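Local coordinates for putative exported protein (Bacteroides fragilis NCTC 9343, PDB 3IEE) that is of unknown function, an almost wholly alpha-helical and probably exported, lipoprotein-like protein with a DUF3829-like C-terminal domain, at residues 171-182 with 230-240. Numbering follows the deposited sequence. Where two conformers were deposited one is given.
With EDO (1,2-ethanediol), chain B; EDO (1,2-ethanediol), chain H.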
loop_
_atom_site.group_PDB
_atom_site.type_symbol
_atom_site.label_atom_id
_atom_site.label_comp_id
_atom_site.label_asym_id
_atom_site.label_seq_id
_atom_site.Cartn_x
_atom_site.Cartn_y
_atom_site.Cartn_z
ATOM N N GLN A 171 1.976 -20.384 10.414
ATOM C CA GLN A 171 0.693 -20.082 9.776
ATOM C C GLN A 171 0.351 -18.590 9.964
ATOM O O GLN A 171 0.015 -17.862 9.015
ATOM C CB GLN A 171 -0.422 -20.995 10.320
ATOM C CG GLN A 171 -0.252 -22.492 9.967
ATOM C CD GLN A 171 0.815 -23.229 10.725
ATOM O OE1 GLN A 171 1.337 -22.732 11.727
ATOM N NE2 GLN A 171 1.116 -24.481 10.303
ATOM N N ILE A 172 0.474 -18.111 11.199
ATOM C CA ILE A 172 0.214 -16.690 11.511
ATOM C C ILE A 172 1.094 -15.757 10.640
ATOM O O ILE A 172 0.612 -14.785 10.023
ATOM C CB ILE A 172 0.411 -16.411 13.038
ATOM C CG1 ILE A 172 -0.599 -17.196 13.878
ATOM C CG2 ILE A 172 0.268 -14.892 13.328
ATOM C CD1 ILE A 172 -0.214 -17.310 15.385
HETATM N N MSE A 173 2.387 -16.064 10.569
HETATM C CA MSE A 173 3.320 -15.286 9.787
HETATM C C MSE A 173 3.008 -15.296 8.288
HETATM O O MSE A 173 3.058 -14.222 7.625
HETATM C CB MSE A 173 4.759 -15.703 10.118
HETATM C CG MSE A 173 5.150 -15.298 11.562
HETATM SE SE MSE A 173 6.990 -15.801 11.970
HETATM C CE MSE A 173 7.881 -14.545 10.785
ATOM N N SER A 174 2.588 -16.466 7.767
ATOM C CA SER A 174 2.184 -16.579 6.383
ATOM C C SER A 174 0.978 -15.693 6.084
ATOM O O SER A 174 0.953 -15.053 5.039
ATOM C CB SER A 174 1.815 -18.018 5.978
ATOM O OG SER A 174 0.645 -18.447 6.636
ATOM N N VAL A 175 -0.024 -15.677 6.952
ATOM C CA VAL A 175 -1.176 -14.812 6.738
ATOM C C VAL A 175 -0.769 -13.336 6.718
ATOM O O VAL A 175 -1.213 -12.552 5.851
ATOM C CB VAL A 175 -2.276 -15.023 7.835
ATOM C CG1 VAL A 175 -3.419 -13.979 7.674
ATOM C CG2 VAL A 175 -2.824 -16.486 7.818
ATOM N N ARG A 176 0.072 -12.931 7.679
ATOM C CA ARG A 176 0.489 -11.540 7.738
ATOM C C ARG A 176 1.305 -11.164 6.508
ATOM O O ARG A 176 1.093 -10.138 5.940
ATOM C CB ARG A 176 1.258 -11.256 9.034
ATOM C CG ARG A 176 0.450 -11.526 10.295
ATOM C CD ARG A 176 1.300 -11.455 11.576
ATOM N NE ARG A 176 1.832 -10.084 11.842
ATOM C CZ ARG A 176 1.228 -9.134 12.569
ATOM N NH1 ARG A 176 0.049 -9.327 13.096
ATOM N NH2 ARG A 176 1.817 -7.956 12.778
ATOM N N LYS A 177 2.155 -12.065 6.049
ATOM C CA LYS A 177 3.023 -11.800 4.902
ATOM C C LYS A 177 2.186 -11.680 3.636
ATOM O O LYS A 177 2.289 -10.712 2.865
ATOM C CB LYS A 177 4.072 -12.887 4.736
ATOM C CG LYS A 177 5.019 -12.621 3.587
ATOM C CD LYS A 177 5.860 -11.405 3.825
ATOM C CE LYS A 177 7.001 -11.284 2.794
ATOM N NZ LYS A 177 8.123 -12.194 3.186
HETATM N N MSE A 178 1.326 -12.666 3.395
HETATM C CA MSE A 178 0.504 -12.638 2.187
HETATM C C MSE A 178 -0.516 -11.509 2.161
HETATM O O MSE A 178 -0.822 -10.938 1.109
HETATM C CB MSE A 178 -0.169 -13.969 2.033
HETATM C CG MSE A 178 0.871 -15.013 1.653
HETATM SE SE MSE A 178 0.062 -16.739 1.091
HETATM C CE MSE A 178 -0.070 -17.468 2.761
ATOM N N SER A 179 -1.037 -11.158 3.317
ATOM C CA SER A 179 -1.967 -10.018 3.377
ATOM C C SER A 179 -1.240 -8.722 2.949
ATOM O O SER A 179 -1.790 -7.878 2.223
ATOM C CB SER A 179 -2.533 -9.902 4.781
ATOM O OG SER A 179 -3.366 -11.013 5.078
ATOM N N SER A 180 0.002 -8.556 3.392
ATOM C CA SER A 180 0.818 -7.390 2.953
ATOM C C SER A 180 1.070 -7.405 1.437
ATOM O O SER A 180 0.983 -6.384 0.764
ATOM C CB SER A 180 2.162 -7.332 3.690
ATOM O OG SER A 180 1.939 -7.092 5.082
ATOM N N THR A 181 1.360 -8.577 0.889
ATOM C CA THR A 181 1.631 -8.693 -0.518
ATOM C C THR A 181 0.374 -8.368 -1.312
ATOM O O THR A 181 0.458 -7.666 -2.352
ATOM C CB THR A 181 2.197 -10.097 -0.919
ATOM O OG1 THR A 181 3.269 -10.491 -0.034
ATOM C CG2 THR A 181 2.758 -10.071 -2.344
HETATM N N MSE A 182 -0.793 -8.892 -0.902
HETATM C CA MSE A 182 -2.063 -8.552 -1.576
HETATM C C MSE A 182 -2.333 -7.044 -1.555
HETATM O O MSE A 182 -2.733 -6.465 -2.577
HETATM C CB MSE A 182 -3.234 -9.332 -1.001
HETATM C CG MSE A 182 -3.155 -10.834 -1.382
HETATM SE SE MSE A 182 -4.786 -11.777 -0.857
HETATM C CE MSE A 182 -4.421 -11.938 1.057
ATOM N N TYR A 230 -7.385 -21.125 8.341
ATOM C CA TYR A 230 -6.127 -20.958 7.588
ATOM C C TYR A 230 -6.279 -21.481 6.153
ATOM O O TYR A 230 -5.996 -20.783 5.186
ATOM C CB TYR A 230 -4.994 -21.642 8.311
ATOM C CG TYR A 230 -3.670 -21.434 7.624
ATOM C CD1 TYR A 230 -3.120 -20.143 7.459
ATOM C CD2 TYR A 230 -2.968 -22.508 7.128
ATOM C CE1 TYR A 230 -1.955 -19.971 6.806
ATOM C CE2 TYR A 230 -1.765 -22.340 6.484
ATOM C CZ TYR A 230 -1.248 -21.098 6.340
ATOM O OH TYR A 230 -0.073 -20.918 5.709
ATOM N N GLN A 231 -6.807 -22.685 6.002
ATOM C CA GLN A 231 -6.963 -23.253 4.655
ATOM C C GLN A 231 -8.010 -22.480 3.812
ATOM O O GLN A 231 -7.834 -22.335 2.619
ATOM C CB GLN A 231 -7.223 -24.749 4.718
ATOM C CG GLN A 231 -6.100 -25.518 5.381
ATOM C CD GLN A 231 -6.210 -26.999 5.131
ATOM O OE1 GLN A 231 -7.326 -27.519 4.873
ATOM N NE2 GLN A 231 -5.068 -27.698 5.207
ATOM N N ALA A 232 -9.064 -21.923 4.439
ATOM C CA ALA A 232 -9.990 -21.016 3.737
ATOM C C ALA A 232 -9.263 -19.763 3.227
ATOM O O ALA A 232 -9.456 -19.351 2.071
ATOM C CB ALA A 232 -11.161 -20.610 4.669
ATOM N N PHE A 233 -8.372 -19.222 4.056
ATOM C CA PHE A 233 -7.549 -18.066 3.662
ATOM C C PHE A 233 -6.703 -18.435 2.446
ATOM O O PHE A 233 -6.697 -17.705 1.442
ATOM C CB PHE A 233 -6.657 -17.604 4.815
ATOM C CG PHE A 233 -5.657 -16.546 4.434
ATOM C CD1 PHE A 233 -6.066 -15.223 4.258
ATOM C CD2 PHE A 233 -4.305 -16.860 4.269
ATOM C CE1 PHE A 233 -5.161 -14.243 3.895
ATOM C CE2 PHE A 233 -3.432 -15.898 3.934
ATOM C CZ PHE A 233 -3.849 -14.586 3.760
ATOM N N LEU A 234 -6.019 -19.586 2.502
ATOM C CA LEU A 234 -5.167 -20.008 1.383
ATOM C C LEU A 234 -5.959 -20.140 0.069
ATOM O O LEU A 234 -5.476 -19.789 -1.003
ATOM C CB LEU A 234 -4.483 -21.333 1.694
ATOM C CG LEU A 234 -3.452 -21.377 2.806
ATOM C CD1 LEU A 234 -2.680 -22.697 2.829
ATOM C CD2 LEU A 234 -2.523 -20.189 2.689
ATOM N N SER A 235 -7.149 -20.715 0.179
ATOM C CA SER A 235 -8.033 -20.859 -0.984
ATOM C C SER A 235 -8.399 -19.499 -1.566
ATOM O O SER A 235 -8.393 -19.303 -2.801
ATOM C CB SER A 235 -9.277 -21.678 -0.598
ATOM O OG SER A 235 -10.123 -21.887 -1.723
ATOM N N GLN A 236 -8.629 -18.536 -0.696
ATOM C CA GLN A 236 -8.966 -17.179 -1.124
ATOM C C GLN A 236 -7.787 -16.428 -1.744
ATOM O O GLN A 236 -7.953 -15.619 -2.679
ATOM C CB GLN A 236 -9.546 -16.421 0.050
ATOM C CG GLN A 236 -10.875 -17.019 0.367
ATOM C CD GLN A 236 -11.537 -16.357 1.524
ATOM O OE1 GLN A 236 -11.700 -15.139 1.510
ATOM N NE2 GLN A 236 -11.942 -17.135 2.526
ATOM N N VAL A 237 -6.606 -16.697 -1.225
ATOM C CA VAL A 237 -5.398 -16.141 -1.832
ATOM C C VAL A 237 -5.245 -16.650 -3.259
ATOM O O VAL A 237 -4.961 -15.899 -4.186
ATOM C CB VAL A 237 -4.125 -16.438 -1.012
ATOM C CG1 VAL A 237 -2.886 -15.960 -1.803
ATOM C CG2 VAL A 237 -4.241 -15.841 0.399
ATOM N N GLU A 238 -5.449 -17.933 -3.455
ATOM C CA GLU A 238 -5.383 -18.525 -4.767
ATOM C C GLU A 238 -6.419 -17.897 -5.725
ATOM O O GLU A 238 -6.099 -17.566 -6.874
ATOM C CB GLU A 238 -5.506 -20.021 -4.642
ATOM C CG GLU A 238 -5.334 -20.730 -5.984
ATOM C CD GLU A 238 -4.856 -22.144 -5.889
ATOM O OE1 GLU A 238 -4.447 -22.598 -4.821
ATOM O OE2 GLU A 238 -4.896 -22.832 -6.936
ATOM N N THR A 239 -7.640 -17.697 -5.239
ATOM C CA THR A 239 -8.667 -16.991 -6.024
ATOM C C THR A 239 -8.222 -15.585 -6.410
ATOM O O THR A 239 -8.437 -15.114 -7.542
ATOM C CB THR A 239 -9.967 -16.933 -5.196
ATOM O OG1 THR A 239 -10.402 -18.287 -5.015
ATOM C CG2 THR A 239 -11.074 -16.096 -5.857
ATOM N N PHE A 240 -7.609 -14.912 -5.457
ATOM C CA PHE A 240 -7.106 -13.553 -5.681
ATOM C C PHE A 240 -6.021 -13.526 -6.776
ATOM O O PHE A 240 -6.058 -12.703 -7.692
ATOM C CB PHE A 240 -6.572 -13.000 -4.376
ATOM C CG PHE A 240 -5.998 -11.627 -4.493
ATOM C CD1 PHE A 240 -4.632 -11.414 -4.758
ATOM C CD2 PHE A 240 -6.796 -10.540 -4.272
ATOM C CE1 PHE A 240 -4.095 -10.090 -4.819
ATOM C CE2 PHE A 240 -6.282 -9.261 -4.340
ATOM C CZ PHE A 240 -4.953 -9.032 -4.590
HETATM C C1 EDO B . 2.918 -7.301 9.158
HETATM O O1 EDO B . 1.670 -7.503 9.806
HETATM C C2 EDO B . 3.963 -6.739 10.124
HETATM O O2 EDO B . 4.227 -7.538 11.290
HETATM C C1 EDO H . 1.019 -2.787 2.565
HETATM O O1 EDO H . 1.705 -3.478 1.496
HETATM C C2 EDO H . 0.663 -3.709 3.737
HETATM O O2 EDO H . 1.843 -4.073 4.504
#
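Phe233 is a knob in the hole of Val175, Met178, Ser179 and Met182 on helix 169-189. Its ring lies between Val175 CG1, 16° off the ring normal on one face, and Val237 CG2 of its own helix on the other, while Met178 CE lies at the edge. One turn earlier, Tyr230 lays a face against the aliphatic part of Gln171, with Gln171 CG 3.9 Å from the Tyr230 ring centroid, a CH-pi contact; the amide turns away. Val175 CG2 meets the rim of this ring in its plane. Ser174 OG lies between its backbone N and carbonyl carbon (chi1 67°), where it accepts from Tyr230 OH at 2.7 Å and donates to Gln171 O at a notably short 2.5 Å, a carbonyl shared with Val175 N. At the far end, CG and SE of selenomethionine Met182 sit over one face of Phe240, SE 4.0 Å from the centroid in a Met-aromatic contact, and the bend at chi3 swings CE back to Phe233 CE1 at 3.7 Å. The segment axes approach to 11.1 Å at 27° from parallel, with helices 197-215 and 255-268 adding contacts. Cohesion is therefore chiefly apolar and aromatic, and the tyrosine hydroxyl's single cross-helix hydrogen bond supplies a directional polar tie.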